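PDB 6MAB: sigma regulatory family protein-PP2C phosphatase from Chlamydia trachomatis serovar L2, which probably acts as a phosphatase in sigma-factor regulation, with a periplasmic sensor domain, the part present here, thought to link it to TCA cycle regulation. Local coordinates for residues A[21-32]-A[247-258]. Sequence-based numbering, arbitrary orientation.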
loop_
_atom_site.group_PDB
_atom_site.type_symbol
_atom_site.label_atom_id
_atom_site.label_comp_id
_atom_site.label_asym_id
_atom_site.label_seq_id
_atom_site.Cartn_x
_atom_site.Cartn_y
_atom_site.Cartn_z
ATOM N N ALA A 21 -8.941 -8.031 -10.973
ATOM C CA ALA A 21 -7.988 -7.952 -9.873
ATOM C C ALA A 21 -6.571 -8.196 -10.373
ATOM O O ALA A 21 -5.628 -7.502 -9.972
ATOM C CB ALA A 21 -8.358 -8.957 -8.787
ATOM N N LEU A 22 -6.406 -9.169 -11.271
ATOM C CA LEU A 22 -5.073 -9.481 -11.761
ATOM C C LEU A 22 -4.516 -8.349 -12.599
ATOM O O LEU A 22 -3.326 -8.038 -12.502
ATOM C CB LEU A 22 -5.098 -10.775 -12.573
ATOM C CG LEU A 22 -5.534 -12.046 -11.835
ATOM C CD1 LEU A 22 -5.492 -13.241 -12.780
ATOM C CD2 LEU A 22 -4.676 -12.308 -10.607
ATOM N N PHE A 23 -5.343 -7.728 -13.441
ATOM C CA PHE A 23 -4.850 -6.612 -14.240
ATOM C C PHE A 23 -4.435 -5.457 -13.355
ATOM O O PHE A 23 -3.414 -4.802 -13.603
ATOM C CB PHE A 23 -5.904 -6.133 -15.240
ATOM C CG PHE A 23 -5.567 -4.806 -15.869
ATOM C CD1 PHE A 23 -4.848 -4.751 -17.049
ATOM C CD2 PHE A 23 -5.953 -3.618 -15.273
ATOM C CE1 PHE A 23 -4.524 -3.538 -17.620
ATOM C CE2 PHE A 23 -5.632 -2.401 -15.840
ATOM C CZ PHE A 23 -4.917 -2.363 -17.020
ATOM N N LYS A 24 -5.247 -5.156 -12.337
ATOM C CA LYS A 24 -4.918 -4.037 -11.463
ATOM C C LYS A 24 -3.667 -4.332 -10.649
ATOM O O LYS A 24 -2.817 -3.448 -10.463
ATOM C CB LYS A 24 -6.127 -3.714 -10.568
ATOM C CG LYS A 24 -7.354 -3.253 -11.362
ATOM C CD LYS A 24 -8.599 -3.171 -10.481
ATOM C CE LYS A 24 -9.889 -3.011 -11.272
ATOM N NZ LYS A 24 -9.995 -1.698 -11.930
ATOM N N ALA A 25 -3.526 -5.578 -10.183
ATOM C CA ALA A 25 -2.321 -6.000 -9.478
ATOM C C ALA A 25 -1.089 -5.826 -10.350
ATOM O O ALA A 25 -0.055 -5.341 -9.890
ATOM C CB ALA A 25 -2.448 -7.465 -9.046
ATOM N N HIS A 26 -1.178 -6.244 -11.613
ATOM C CA HIS A 26 -0.036 -6.131 -12.507
ATOM C C HIS A 26 0.336 -4.675 -12.729
ATOM O O HIS A 26 1.524 -4.324 -12.763
ATOM C CB HIS A 26 -0.361 -6.820 -13.830
ATOM C CG HIS A 26 0.648 -6.565 -14.906
ATOM N ND1 HIS A 26 1.829 -7.268 -15.002
ATOM C CD2 HIS A 26 0.653 -5.680 -15.931
ATOM C CE1 HIS A 26 2.516 -6.831 -16.042
ATOM N NE2 HIS A 26 1.825 -5.867 -16.622
ATOM N N THR A 27 -0.668 -3.800 -12.843
ATOM C CA THR A 27 -0.385 -2.378 -12.997
ATOM C C THR A 27 0.387 -1.850 -11.794
ATOM O O THR A 27 1.393 -1.146 -11.937
ATOM C CB THR A 27 -1.694 -1.605 -13.203
ATOM O OG1 THR A 27 -2.333 -2.053 -14.408
ATOM C CG2 THR A 27 -1.430 -0.108 -13.324
ATOM N N LEU A 28 -0.070 -2.192 -10.590
ATOM C CA LEU A 28 0.621 -1.743 -9.395
ATOM C C LEU A 28 2.026 -2.339 -9.282
ATOM O O LEU A 28 2.940 -1.662 -8.799
ATOM C CB LEU A 28 -0.238 -2.062 -8.171
ATOM C CG LEU A 28 -1.552 -1.275 -8.133
ATOM C CD1 LEU A 28 -2.441 -1.786 -7.000
ATOM C CD2 LEU A 28 -1.323 0.228 -7.952
ATOM N N GLN A 29 2.237 -3.581 -9.741
ATOM C CA GLN A 29 3.578 -4.160 -9.710
ATOM C C GLN A 29 4.530 -3.419 -10.638
ATOM O O GLN A 29 5.738 -3.338 -10.364
ATOM C CB GLN A 29 3.509 -5.644 -10.071
ATOM C CG GLN A 29 2.967 -6.526 -8.960
ATOM C CD GLN A 29 2.522 -7.902 -9.448
ATOM O OE1 GLN A 29 2.611 -8.220 -10.636
ATOM N NE2 GLN A 29 2.036 -8.720 -8.523
ATOM N N GLN A 30 4.004 -2.858 -11.726
ATOM C CA GLN A 30 4.817 -2.134 -12.686
ATOM C C GLN A 30 5.077 -0.687 -12.273
ATOM O O GLN A 30 6.062 -0.089 -12.735
ATOM C CB GLN A 30 4.135 -2.174 -14.052
ATOM C CG GLN A 30 4.018 -3.577 -14.639
ATOM C CD GLN A 30 5.370 -4.285 -14.683
ATOM O OE1 GLN A 30 5.512 -5.409 -14.208
ATOM N NE2 GLN A 30 6.375 -3.610 -15.234
ATOM N N THR A 31 4.257 -0.126 -11.373
ATOM C CA THR A 31 4.295 1.298 -11.077
ATOM C C THR A 31 4.736 1.647 -9.659
ATOM O O THR A 31 5.274 2.736 -9.456
ATOM C CB THR A 31 2.910 1.918 -11.309
ATOM O OG1 THR A 31 1.932 1.201 -10.557
ATOM C CG2 THR A 31 2.537 1.853 -12.776
ATOM N N ILE A 32 4.534 0.775 -8.673
ATOM C CA ILE A 32 4.907 1.124 -7.295
ATOM C C ILE A 32 6.369 0.832 -6.940
ATOM O O ILE A 32 7.066 1.740 -6.444
ATOM C CB ILE A 32 3.964 0.432 -6.305
ATOM C CG1 ILE A 32 2.530 0.934 -6.500
ATOM C CG2 ILE A 32 4.430 0.686 -4.864
ATOM C CD1 ILE A 32 2.313 2.391 -6.253
ATOM N N HIS A 247 -7.204 -10.734 -4.221
ATOM C CA HIS A 247 -5.923 -11.141 -4.771
ATOM C C HIS A 247 -4.780 -10.576 -3.944
ATOM O O HIS A 247 -4.726 -9.366 -3.706
ATOM C CB HIS A 247 -5.768 -10.672 -6.199
ATOM C CG HIS A 247 -4.411 -10.946 -6.739
ATOM N ND1 HIS A 247 -3.938 -12.229 -6.917
ATOM C CD2 HIS A 247 -3.397 -10.117 -7.070
ATOM C CE1 HIS A 247 -2.700 -12.177 -7.375
ATOM N NE2 HIS A 247 -2.349 -10.907 -7.483
ATOM N N SER A 248 -3.852 -11.439 -3.541
ATOM C CA SER A 248 -2.747 -11.019 -2.690
ATOM C C SER A 248 -1.516 -10.641 -3.507
ATOM O O SER A 248 -1.152 -11.338 -4.456
ATOM C CB SER A 248 -2.396 -12.130 -1.703
ATOM O OG SER A 248 -3.445 -12.278 -0.756
ATOM N N LEU A 249 -0.876 -9.520 -3.128
ATOM C CA LEU A 249 0.435 -9.122 -3.647
ATOM C C LEU A 249 1.460 -9.256 -2.527
ATOM O O LEU A 249 1.872 -8.252 -1.913
ATOM C CB LEU A 249 0.456 -7.689 -4.170
ATOM C CG LEU A 249 -0.472 -7.320 -5.323
ATOM C CD1 LEU A 249 -1.887 -7.045 -4.845
ATOM C CD2 LEU A 249 0.117 -6.118 -6.042
ATOM N N PRO A 250 1.894 -10.479 -2.236
ATOM C CA PRO A 250 2.768 -10.683 -1.071
ATOM C C PRO A 250 4.062 -9.891 -1.135
ATOM O O PRO A 250 4.546 -9.443 -0.088
ATOM C CB PRO A 250 3.021 -12.198 -1.087
ATOM C CG PRO A 250 2.799 -12.612 -2.507
ATOM C CD PRO A 250 1.727 -11.702 -3.039
ATOM N N GLU A 251 4.641 -9.699 -2.326
ATOM C CA GLU A 251 5.902 -8.969 -2.444
ATOM C C GLU A 251 5.752 -7.466 -2.197
ATOM O O GLU A 251 6.754 -6.743 -2.302
ATOM C CB GLU A 251 6.535 -9.217 -3.823
ATOM C CG GLU A 251 5.867 -8.521 -5.001
ATOM C CD GLU A 251 4.476 -9.050 -5.290
ATOM O OE1 GLU A 251 4.191 -10.207 -4.896
ATOM O OE2 GLU A 251 3.675 -8.307 -5.905
ATOM N N MET A 252 4.537 -6.983 -1.881
ATOM C CA MET A 252 4.339 -5.595 -1.481
ATOM C C MET A 252 3.404 -5.455 -0.278
ATOM O O MET A 252 3.059 -4.324 0.104
ATOM C CB MET A 252 3.814 -4.796 -2.670
ATOM C CG MET A 252 4.911 -4.442 -3.656
ATOM S SD MET A 252 4.334 -3.074 -4.663
ATOM C CE MET A 252 3.191 -3.848 -5.770
ATOM N N ASP A 253 2.986 -6.556 0.329
ATOM C CA ASP A 253 2.301 -6.525 1.622
ATOM C C ASP A 253 0.966 -5.783 1.546
ATOM O O ASP A 253 0.575 -5.087 2.483
ATOM C CB ASP A 253 3.195 -5.901 2.701
ATOM C CG ASP A 253 3.772 -6.928 3.658
ATOM O OD1 ASP A 253 3.422 -8.121 3.556
ATOM O OD2 ASP A 253 4.581 -6.533 4.528
ATOM N N PHE A 254 0.257 -5.927 0.429
ATOM C CA PHE A 254 -1.137 -5.505 0.380
ATOM C C PHE A 254 -1.889 -6.420 -0.569
ATOM O O PHE A 254 -1.298 -7.259 -1.247
ATOM C CB PHE A 254 -1.268 -4.018 0.006
ATOM C CG PHE A 254 -0.889 -3.683 -1.393
ATOM C CD1 PHE A 254 -1.842 -3.725 -2.382
ATOM C CD2 PHE A 254 0.392 -3.229 -1.707
ATOM C CE1 PHE A 254 -1.525 -3.397 -3.690
ATOM C CE2 PHE A 254 0.720 -2.900 -3.022
ATOM C CZ PHE A 254 -0.245 -2.983 -4.010
ATOM N N ARG A 255 -3.209 -6.272 -0.581
ATOM C CA ARG A 255 -4.101 -7.117 -1.348
ATOM C C ARG A 255 -5.041 -6.228 -2.139
ATOM O O ARG A 255 -5.204 -5.048 -1.837
ATOM C CB ARG A 255 -4.921 -8.066 -0.448
ATOM C CG ARG A 255 -4.095 -8.857 0.564
ATOM C CD ARG A 255 -4.732 -10.214 0.880
ATOM N NE ARG A 255 -5.682 -10.179 1.975
ATOM C CZ ARG A 255 -6.475 -11.199 2.292
ATOM N NH1 ARG A 255 -6.437 -12.324 1.581
ATOM N NH2 ARG A 255 -7.314 -11.100 3.313
ATOM N N ILE A 256 -5.679 -6.809 -3.145
ATOM C CA ILE A 256 -6.672 -6.113 -3.948
ATOM C C ILE A 256 -7.975 -6.897 -3.857
ATOM O O ILE A 256 -7.993 -8.114 -4.082
ATOM C CB ILE A 256 -6.232 -5.966 -5.417
ATOM C CG1 ILE A 256 -5.017 -5.045 -5.532
ATOM C CG2 ILE A 256 -7.329 -5.378 -6.260
ATOM C CD1 ILE A 256 -4.362 -5.127 -6.897
ATOM N N LEU A 257 -9.052 -6.200 -3.527
ATOM C CA LEU A 257 -10.403 -6.748 -3.531
ATOM C C LEU A 257 -11.143 -6.124 -4.704
ATOM O O LEU A 257 -11.338 -4.909 -4.727
ATOM C CB LEU A 257 -11.132 -6.429 -2.214
ATOM C CG LEU A 257 -12.639 -6.719 -2.216
ATOM C CD1 LEU A 257 -12.970 -8.192 -2.250
ATOM C CD2 LEU A 257 -13.258 -6.066 -0.959
ATOM N N THR A 258 -11.539 -6.925 -5.697
ATOM C CA THR A 258 -12.500 -6.416 -6.672
ATOM C C THR A 258 -13.895 -6.888 -6.270
ATOM O O THR A 258 -14.050 -7.937 -5.651
ATOM C CB THR A 258 -12.158 -6.869 -8.081
ATOM O OG1 THR A 258 -11.955 -8.277 -8.064
ATOM C CG2 THR A 258 -10.893 -6.154 -8.557
HETATM O O HOH W 1 0.188 -10.454 -8.482
#
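Ala25 meets Ile256 and His247 where the long N-terminal helix 2-31 packs along a beta-hairpin, strands 240-249 and 254-261, of the six-stranded antiparallel sheet in this periplasmic sensor domain. The segment axes of helix 21-31 and strand 254-258 pass 8.8 Å apart, a closeness that suits the small residues Ala21 and Ala25, whose methyls face the sheet. Packing is tightest at Ala25. Ile256 runs its chain out to CD1, which presses on Ala25 CA at 3.4 Å, closer than carbon atoms usually come, while Leu28 CD1 reaches the same methyl obliquely. Leu28 CD1 also lies at the edge of the Phe254 ring, 3.8 Å from CE1. Toward the turn, flexible Met252 bends at its last torsion (chi3 -75°), bringing CE to the backbone of Leu28 and Gln29 and leaving SD beside Ile32 CG2. Helix 153-160 packs against this end through Leu159 on Leu28 and Leu155 on Ile32.

The other flank is looser and wetter. Glu251, exposed and poorly ordered, accepts a weak hydrogen bond on OE2 from Gln29 NE2, 3.1 Å long. The angle at its hydrogen is only 130°, and the amide and carboxylate planes are steeply turned against each other. Gln29 is long enough to reach past the apolar floor toward a water that bonds His247 NE2 in the plane of the imidazole. His247 can serve both surroundings: the imidazole offers a polar edge to this water and a face to Leu22, whose CD2 sits 3.9 Å from the ring centroid and 17° off its normal.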